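Local coordinates for protein thermospermine synthase (Medicago truncatula, PDB 6BQ6) that probably transfers an aminopropyl group from decarboxylated S-adenosylmethionine to spermidine, making the tetraamine thermospermine, at residues Met108-Leu120 and Val138-Phe152. Numbering follows the deposited sequence. Where two conformers were deposited one is given.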
ATOM      1  N   MET B 108      -7.335 -31.064 -16.194  1.00 18.51           N
ATOM      2  CA  MET B 108      -8.385 -30.429 -15.442  1.00 20.11           C
ATOM      3  C   MET B 108      -8.003 -28.994 -15.211  1.00 20.47           C
ATOM      4  O   MET B 108      -7.066 -28.731 -14.436  1.00 19.83           O
ATOM      5  CB  MET B 108      -8.600 -31.141 -14.094  1.00 20.97           C
ATOM      6  CG  MET B 108      -8.654 -32.645 -14.214  1.00 22.26           C
ATOM      7  SD  MET B 108      -9.273 -33.346 -12.675  1.00 25.91           S
ATOM      8  CE  MET B 108      -8.009 -32.907 -11.501  1.00 24.53           C
ATOM      9  N   GLY B 109      -8.676 -28.074 -15.889  1.00 20.30           N
ATOM     10  CA  GLY B 109      -8.385 -26.635 -15.802  1.00 21.85           C
ATOM     11  C   GLY B 109      -7.425 -26.257 -16.885  1.00 23.30           C
ATOM     12  O   GLY B 109      -7.634 -26.539 -18.041  1.00 25.87           O
ATOM     13  N   GLY B 110      -6.336 -25.635 -16.497  1.00 24.51           N
ATOM     14  CA  GLY B 110      -5.393 -25.048 -17.433  1.00 27.34           C
ATOM     15  C   GLY B 110      -5.908 -23.677 -17.856  1.00 31.11           C
ATOM     16  O   GLY B 110      -5.832 -22.668 -17.063  1.00 37.64           O
ATOM     17  N   GLY B 111      -6.442 -23.630 -19.066  1.00 28.50           N
ATOM     18  CA  GLY B 111      -7.096 -22.445 -19.591  1.00 26.73           C
ATOM     19  C   GLY B 111      -6.159 -21.467 -20.234  1.00 25.88           C
ATOM     20  O   GLY B 111      -6.459 -20.903 -21.234  1.00 26.25           O
ATOM     21  N   GLU B 112      -4.995 -21.255 -19.649  1.00 24.59           N
ATOM     22  CA  GLU B 112      -4.057 -20.271 -20.193  1.00 25.80           C
ATOM     23  C   GLU B 112      -3.358 -20.750 -21.454  1.00 24.49           C
ATOM     24  O   GLU B 112      -2.894 -19.936 -22.269  1.00 23.40           O
ATOM     25  CB  GLU B 112      -3.013 -19.919 -19.143  1.00 28.22           C
ATOM     26  CG  GLU B 112      -3.615 -19.483 -17.838  1.00 30.93           C
ATOM     27  CD  GLU B 112      -2.582 -19.352 -16.732  1.00 35.71           C
ATOM     28  OE1 GLU B 112      -1.376 -19.152 -17.039  1.00 36.15           O
ATOM     29  OE2 GLU B 112      -3.011 -19.479 -15.539  1.00 41.04           O
ATOM     30  N   GLY B 113      -3.259 -22.067 -21.607  1.00 22.97           N
ATOM     31  CA  GLY B 113      -2.613 -22.692 -22.727  1.00 22.71           C
ATOM     32  C   GLY B 113      -1.198 -23.143 -22.432  1.00 21.79           C
ATOM     33  O   GLY B 113      -0.600 -23.827 -23.255  1.00 21.23           O
ATOM     34  N   SER B 114      -0.633 -22.732 -21.286  1.00 21.05           N
ATOM     35  CA  SER B 114       0.742 -23.033 -20.989  1.00 20.38           C
ATOM     36  C   SER B 114       1.017 -24.487 -20.621  1.00 19.75           C
ATOM     37  O   SER B 114       2.045 -25.058 -20.935  1.00 19.12           O
ATOM     38  CB  SER B 114       1.310 -22.086 -19.951  1.00 20.83           C
ATOM     39  OG  SER B 114       1.210 -20.760 -20.385  1.00 22.41           O
ATOM     40  N   THR B 115       0.073 -25.095 -19.904  1.00 19.77           N
ATOM     41  CA  THR B 115       0.148 -26.492 -19.613  1.00 18.81           C
ATOM     42  C   THR B 115       0.090 -27.297 -20.891  1.00 18.75           C
ATOM     43  O   THR B 115       0.897 -28.177 -21.080  1.00 18.48           O
ATOM     44  CB  THR B 115      -0.970 -26.848 -18.643  1.00 19.45           C
ATOM     45  OG1 THR B 115      -0.733 -26.111 -17.439  1.00 20.10           O
ATOM     46  CG2 THR B 115      -1.000 -28.299 -18.331  1.00 20.14           C
ATOM     47  N   ALA B 116      -0.876 -26.973 -21.738  1.00 18.85           N
ATOM     48  CA  ALA B 116      -0.999 -27.601 -23.030  1.00 19.68           C
ATOM     49  C   ALA B 116       0.314 -27.432 -23.829  1.00 19.04           C
ATOM     50  O   ALA B 116       0.803 -28.384 -24.412  1.00 20.34           O
ATOM     51  CB  ALA B 116      -2.156 -27.011 -23.807  1.00 20.02           C
ATOM     52  N   ARG B 117       0.844 -26.216 -23.835  1.00 18.82           N
ATOM     53  CA  ARG B 117       2.088 -25.927 -24.567  1.00 19.95           C
ATOM     54  C   ARG B 117       3.203 -26.894 -24.146  1.00 20.75           C
ATOM     55  O   ARG B 117       3.892 -27.505 -24.986  1.00 19.86           O
ATOM     56  CB  ARG B 117       2.528 -24.488 -24.296  1.00 20.27           C
ATOM     57  CG  ARG B 117       3.833 -24.137 -24.963  1.00 20.77           C
ATOM     58  CD  ARG B 117       4.336 -22.852 -24.397  1.00 21.94           C
ATOM     59  NE  ARG B 117       4.851 -23.001 -23.043  1.00 22.06           N
ATOM     60  CZ  ARG B 117       4.620 -22.173 -22.028  1.00 22.73           C
ATOM     61  NH1 ARG B 117       3.783 -21.144 -22.139  1.00 23.05           N
ATOM     62  NH2 ARG B 117       5.250 -22.385 -20.850  1.00 22.98           N
ATOM     63  N   GLU B 118       3.411 -27.030 -22.823  1.00 19.45           N
ATOM     64  CA  GLU B 118       4.465 -27.930 -22.377  1.00 20.20           C
ATOM     65  C   GLU B 118       4.203 -29.407 -22.719  1.00 19.78           C
ATOM     66  O   GLU B 118       5.102 -30.138 -23.054  1.00 19.48           O
ATOM     67  CB  GLU B 118       4.728 -27.758 -20.878  1.00 20.36           C
ATOM     68  CG  GLU B 118       5.280 -26.395 -20.510  1.00 21.13           C
ATOM     69  CD  GLU B 118       6.600 -26.061 -21.231  1.00 22.58           C
ATOM     70  OE1 GLU B 118       7.495 -26.901 -21.354  1.00 21.27           O
ATOM     71  OE2 GLU B 118       6.745 -24.900 -21.680  1.00 25.05           O
ATOM     72  N   LEU B 119       2.959 -29.864 -22.552  1.00 19.31           N
ATOM     73  CA  LEU B 119       2.573 -31.209 -22.955  1.00 18.97           C
ATOM     74  C   LEU B 119       2.849 -31.488 -24.429  1.00 19.96           C
ATOM     75  O   LEU B 119       3.355 -32.544 -24.763  1.00 19.82           O
ATOM     76  CB  LEU B 119       1.101 -31.453 -22.711  1.00 18.40           C
ATOM     77  CG  LEU B 119       0.717 -31.593 -21.221  1.00 19.10           C
ATOM     78  CD1 LEU B 119      -0.743 -31.273 -20.951  1.00 19.47           C
ATOM     79  CD2 LEU B 119       1.097 -32.945 -20.680  1.00 19.73           C
ATOM     80  N   LEU B 120       2.555 -30.512 -25.261  1.00 20.23           N
ATOM     81  CA  LEU B 120       2.725 -30.668 -26.729  1.00 21.61           C
ATOM     82  C   LEU B 120       4.184 -30.670 -27.193  1.00 22.45           C
ATOM     83  O   LEU B 120       4.479 -31.005 -28.325  1.00 22.97           O
ATOM     84  CB  LEU B 120       1.937 -29.568 -27.442  1.00 22.35           C
ATOM     85  CG  LEU B 120       0.406 -29.775 -27.289  1.00 22.67           C
ATOM     86  CD1 LEU B 120      -0.296 -28.479 -27.640  1.00 23.49           C
ATOM     87  CD2 LEU B 120      -0.200 -30.888 -28.140  1.00 22.85           C
ATOM     88  N   VAL B 138     -10.226 -19.077 -21.456  1.00 23.03           N
ATOM     89  CA  VAL B 138      -9.581 -19.758 -22.582  1.00 24.48           C
ATOM     90  C   VAL B 138      -9.478 -18.813 -23.750  1.00 24.83           C
ATOM     91  O   VAL B 138      -8.425 -18.680 -24.378  1.00 24.37           O
ATOM     92  CB  VAL B 138     -10.351 -21.020 -23.017  1.00 25.64           C
ATOM     93  CG1 VAL B 138      -9.758 -21.609 -24.284  1.00 26.90           C
ATOM     94  CG2 VAL B 138     -10.277 -22.018 -21.881  1.00 26.14           C
ATOM     95  N   GLU B 139     -10.595 -18.180 -24.062  1.00 25.09           N
ATOM     96  CA  GLU B 139     -10.626 -17.321 -25.251  1.00 26.85           C
ATOM     97  C   GLU B 139      -9.737 -16.091 -25.065  1.00 26.01           C
ATOM     98  O   GLU B 139      -9.055 -15.674 -26.007  1.00 24.62           O
ATOM     99  CB  GLU B 139     -12.062 -16.961 -25.580  1.00 29.41           C
ATOM    100  CG  GLU B 139     -12.846 -18.139 -26.172  1.00 32.57           C
ATOM    101  CD  GLU B 139     -12.318 -18.607 -27.544  1.00 36.30           C
ATOM    102  OE1 GLU B 139     -11.787 -17.793 -28.334  1.00 41.92           O
ATOM    103  OE2 GLU B 139     -12.359 -19.811 -27.810  1.00 40.52           O
ATOM    104  N   PHE B 140      -9.714 -15.556 -23.841  1.00 23.45           N
ATOM    105  CA  PHE B 140      -8.835 -14.437 -23.522  1.00 24.60           C
ATOM    106  C   PHE B 140      -7.384 -14.832 -23.775  1.00 24.03           C
ATOM    107  O   PHE B 140      -6.649 -14.135 -24.462  1.00 24.19           O
ATOM    108  CB  PHE B 140      -9.009 -14.023 -22.080  1.00 25.11           C
ATOM    109  CG  PHE B 140      -8.184 -12.834 -21.714  1.00 25.88           C
ATOM    110  CD1 PHE B 140      -8.616 -11.584 -22.035  1.00 27.66           C
ATOM    111  CD2 PHE B 140      -6.960 -12.983 -21.149  1.00 25.60           C
ATOM    112  CE1 PHE B 140      -7.835 -10.480 -21.764  1.00 29.35           C
ATOM    113  CE2 PHE B 140      -6.164 -11.876 -20.847  1.00 27.09           C
ATOM    114  CZ  PHE B 140      -6.608 -10.627 -21.150  1.00 28.57           C
ATOM    115  N   CYS B 141      -6.979 -15.967 -23.211  1.00 22.47           N
ATOM    116  CA  CYS B 141      -5.579 -16.395 -23.318  1.00 22.27           C
ATOM    117  C   CYS B 141      -5.215 -16.802 -24.739  1.00 23.50           C
ATOM    118  O   CYS B 141      -4.123 -16.555 -25.182  1.00 24.05           O
ATOM    119  CB  CYS B 141      -5.287 -17.494 -22.316  1.00 22.33           C
ATOM    120  SG  CYS B 141      -5.392 -16.886 -20.627  1.00 23.41           S
ATOM    121  N   LYS B 142      -6.142 -17.433 -25.452  1.00 24.79           N
ATOM    122  CA  LYS B 142      -5.882 -17.787 -26.829  1.00 26.91           C
ATOM    123  C   LYS B 142      -5.534 -16.560 -27.666  1.00 26.95           C
ATOM    124  O   LYS B 142      -4.706 -16.617 -28.604  1.00 27.08           O
ATOM    125  CB  LYS B 142      -7.100 -18.478 -27.410  1.00 30.05           C
ATOM    126  CG  LYS B 142      -6.890 -18.969 -28.804  1.00 34.68           C
ATOM    127  CD  LYS B 142      -7.940 -20.018 -29.177  1.00 38.18           C
ATOM    128  CE  LYS B 142      -7.693 -20.504 -30.604  1.00 43.68           C
ATOM    129  NZ  LYS B 142      -8.118 -21.927 -30.823  1.00 47.75           N
ATOM    130  N   SER B 143      -6.154 -15.451 -27.326  1.00 25.41           N
ATOM    131  CA  SER B 143      -5.895 -14.185 -28.022  1.00 27.14           C
ATOM    132  C   SER B 143      -4.704 -13.382 -27.508  1.00 27.70           C
ATOM    133  O   SER B 143      -3.964 -12.755 -28.307  1.00 28.86           O
ATOM    134  CB  SER B 143      -7.152 -13.307 -28.001  1.00 29.16           C
ATOM    135  OG  SER B 143      -7.916 -13.606 -29.158  1.00 31.45           O
ATOM    136  N   TYR B 144      -4.514 -13.372 -26.194  1.00 27.32           N
ATOM    137  CA  TYR B 144      -3.527 -12.486 -25.573  1.00 28.20           C
ATOM    138  C   TYR B 144      -2.244 -13.090 -25.105  1.00 28.49           C
ATOM    139  O   TYR B 144      -1.285 -12.349 -24.916  1.00 29.83           O
ATOM    140  CB  TYR B 144      -4.171 -11.756 -24.421  1.00 28.11           C
ATOM    141  CG  TYR B 144      -5.222 -10.778 -24.917  1.00 29.86           C
ATOM    142  CD1 TYR B 144      -4.854  -9.657 -25.638  1.00 32.91           C
ATOM    143  CD2 TYR B 144      -6.576 -10.983 -24.673  1.00 30.62           C
ATOM    144  CE1 TYR B 144      -5.826  -8.742 -26.077  1.00 34.35           C
ATOM    145  CE2 TYR B 144      -7.532 -10.092 -25.122  1.00 31.82           C
ATOM    146  CZ  TYR B 144      -7.148  -8.984 -25.827  1.00 32.94           C
ATOM    147  OH  TYR B 144      -8.091  -8.072 -26.234  1.00 35.27           O
ATOM    148  N   LEU B 145      -2.181 -14.408 -24.922  1.00 26.15           N
ATOM    149  CA  LEU B 145      -0.931 -15.022 -24.528  1.00 27.00           C
ATOM    150  C   LEU B 145      -0.255 -15.592 -25.755  1.00 27.37           C
ATOM    151  O   LEU B 145      -0.382 -16.769 -26.075  1.00 27.57           O
ATOM    152  CB  LEU B 145      -1.108 -16.051 -23.407  1.00 27.30           C
ATOM    153  CG  LEU B 145      -1.771 -15.580 -22.115  1.00 28.29           C
ATOM    154  CD1 LEU B 145      -1.686 -16.649 -21.020  1.00 27.41           C
ATOM    155  CD2 LEU B 145      -1.196 -14.276 -21.609  1.00 29.68           C
ATOM    156  N   VAL B 146       0.555 -14.764 -26.417  1.00 29.02           N
ATOM    157  CA  VAL B 146       1.062 -15.167 -27.712  1.00 31.06           C
ATOM    158  C   VAL B 146       2.079 -16.315 -27.590  1.00 29.59           C
ATOM    159  O   VAL B 146       2.184 -17.129 -28.488  1.00 30.05           O
ATOM    160  CB  VAL B 146       1.576 -13.981 -28.555  1.00 34.10           C
ATOM    161  CG1 VAL B 146       1.988 -14.484 -29.947  1.00 35.30           C
ATOM    162  CG2 VAL B 146       0.472 -12.930 -28.713  1.00 37.53           C
ATOM    163  N   VAL B 147       2.700 -16.486 -26.421  1.00 29.08           N
ATOM    164  CA  VAL B 147       3.557 -17.637 -26.176  1.00 28.47           C
ATOM    165  C   VAL B 147       2.853 -18.982 -26.465  1.00 27.68           C
ATOM    166  O   VAL B 147       3.510 -19.942 -26.873  1.00 28.01           O
ATOM    167  CB  VAL B 147       4.185 -17.593 -24.747  1.00 29.00           C
ATOM    168  CG1 VAL B 147       3.126 -17.723 -23.628  1.00 29.04           C
ATOM    169  CG2 VAL B 147       5.249 -18.643 -24.593  1.00 29.69           C
ATOM    170  N   ASN B 148       1.527 -19.028 -26.300  1.00 24.79           N
ATOM    171  CA  ASN B 148       0.744 -20.236 -26.471  1.00 23.72           C
ATOM    172  C   ASN B 148      -0.016 -20.342 -27.778  1.00 24.59           C
ATOM    173  O   ASN B 148      -0.803 -21.274 -27.959  1.00 22.86           O
ATOM    174  CB  ASN B 148      -0.185 -20.379 -25.261  1.00 22.68           C
ATOM    175  CG  ASN B 148       0.602 -20.488 -23.970  1.00 21.46           C
ATOM    176  OD1 ASN B 148       1.732 -21.014 -23.971  1.00 21.47           O
ATOM    177  ND2 ASN B 148       0.031 -20.020 -22.874  1.00 21.38           N
ATOM    178  N   LYS B 149       0.268 -19.457 -28.725  1.00 26.05           N
ATOM    179  CA  LYS B 149      -0.515 -19.472 -29.990  1.00 28.20           C
ATOM    180  C   LYS B 149      -0.341 -20.771 -30.783  1.00 27.79           C
ATOM    181  O   LYS B 149      -1.349 -21.321 -31.243  1.00 28.32           O
ATOM    182  CB  LYS B 149      -0.198 -18.235 -30.845  1.00 31.38           C
ATOM    183  CG  LYS B 149      -1.284 -17.922 -31.882  1.00 35.53           C
ATOM    184  CD  LYS B 149      -0.813 -16.924 -32.921  1.00 38.84           C
ATOM    185  CE  LYS B 149      -1.708 -16.885 -34.149  1.00 41.57           C
ATOM    186  NZ  LYS B 149      -1.840 -15.518 -34.715  1.00 44.36           N
ATOM    187  N   GLU B 150       0.908 -21.230 -30.915  0.50 27.04           N
ATOM    188  CA  GLU B 150       1.225 -22.531 -31.501  0.50 27.22           C
ATOM    189  C   GLU B 150       0.415 -23.641 -30.823  0.50 26.60           C
ATOM    190  O   GLU B 150      -0.351 -24.350 -31.480  0.50 26.47           O
ATOM    191  CB  GLU B 150       2.743 -22.797 -31.416  0.50 28.29           C
ATOM    192  CG  GLU B 150       3.152 -24.208 -31.808  0.50 29.83           C
ATOM    193  CD  GLU B 150       4.660 -24.480 -31.844  0.50 31.20           C
ATOM    194  OE1 GLU B 150       5.441 -24.046 -30.946  0.50 30.67           O
ATOM    195  OE2 GLU B 150       5.066 -25.184 -32.791  0.50 33.11           O
ATOM    196  N   ALA B 151       0.546 -23.720 -29.501  1.00 25.56           N
ATOM    197  CA  ALA B 151      -0.149 -24.726 -28.691  1.00 24.72           C
ATOM    198  C   ALA B 151      -1.650 -24.760 -29.004  1.00 25.03           C
ATOM    199  O   ALA B 151      -2.227 -25.831 -29.333  1.00 25.58           O
ATOM    200  CB  ALA B 151       0.081 -24.461 -27.221  1.00 24.40           C
ATOM    201  N   PHE B 152      -2.274 -23.582 -28.964  1.00 24.14           N
ATOM    202  CA  PHE B 152      -3.723 -23.480 -29.177  1.00 25.76           C
ATOM    203  C   PHE B 152      -4.141 -23.906 -30.563  1.00 27.41           C
ATOM    204  O   PHE B 152      -5.275 -24.333 -30.756  1.00 29.68           O
ATOM    205  CB  PHE B 152      -4.248 -22.085 -28.903  1.00 24.84           C
ATOM    206  CG  PHE B 152      -4.569 -21.836 -27.483  1.00 24.68           C
ATOM    207  CD1 PHE B 152      -5.584 -22.562 -26.864  1.00 25.44           C
ATOM    208  CD2 PHE B 152      -3.899 -20.875 -26.770  1.00 25.42           C
ATOM    209  CE1 PHE B 152      -5.907 -22.318 -25.552  1.00 25.35           C
ATOM    210  CE2 PHE B 152      -4.220 -20.644 -25.455  1.00 24.91           C
ATOM    211  CZ  PHE B 152      -5.199 -21.377 -24.846  1.00 25.39           C
TER
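The glycine-rich turn G111-G113 passes helix 135-144 at V138 and C141, with CA atoms of G111 and V138 4.7 Å apart, before helix 114-120 packs against the start of helix 149-153. The amide of N148 joins the two segments by three hydrogen bonds. Its ND2 gives one to S114 OG (2.9 Å), in the amide plane. Another goes from ND2 to E112 O (3.0 Å), from above that carbonyl plane. N148 OD1 takes R117 NH1 on a lone pair (2.8 Å). R117 runs extended to CD and bends at chi3 (73°), which turns its guanidinium toward N148 while NE and NH2 grip E118 OE2 side-on; NH2 also salt-bridges E84. With an alanine in place of R117, N148 OD1 would probably lose this donor and E118 OE2 its paired nitrogens. A151 CB sits on R117 CA at 3.6 Å, and F152 CZ comes to 3.6 Å from G113 CA, where a CB would clash. C141 and L145 pack on E112, whose side chain lies near bound thermospermine. G111, G113 and A116 fit the GxGxxA-type strand-turn-helix of Rossmann-like methyltransferase folds; G110 lines the thermospermine pocket, and G111 adjoins D132, which binds adenosine in another crystal structure of the protein.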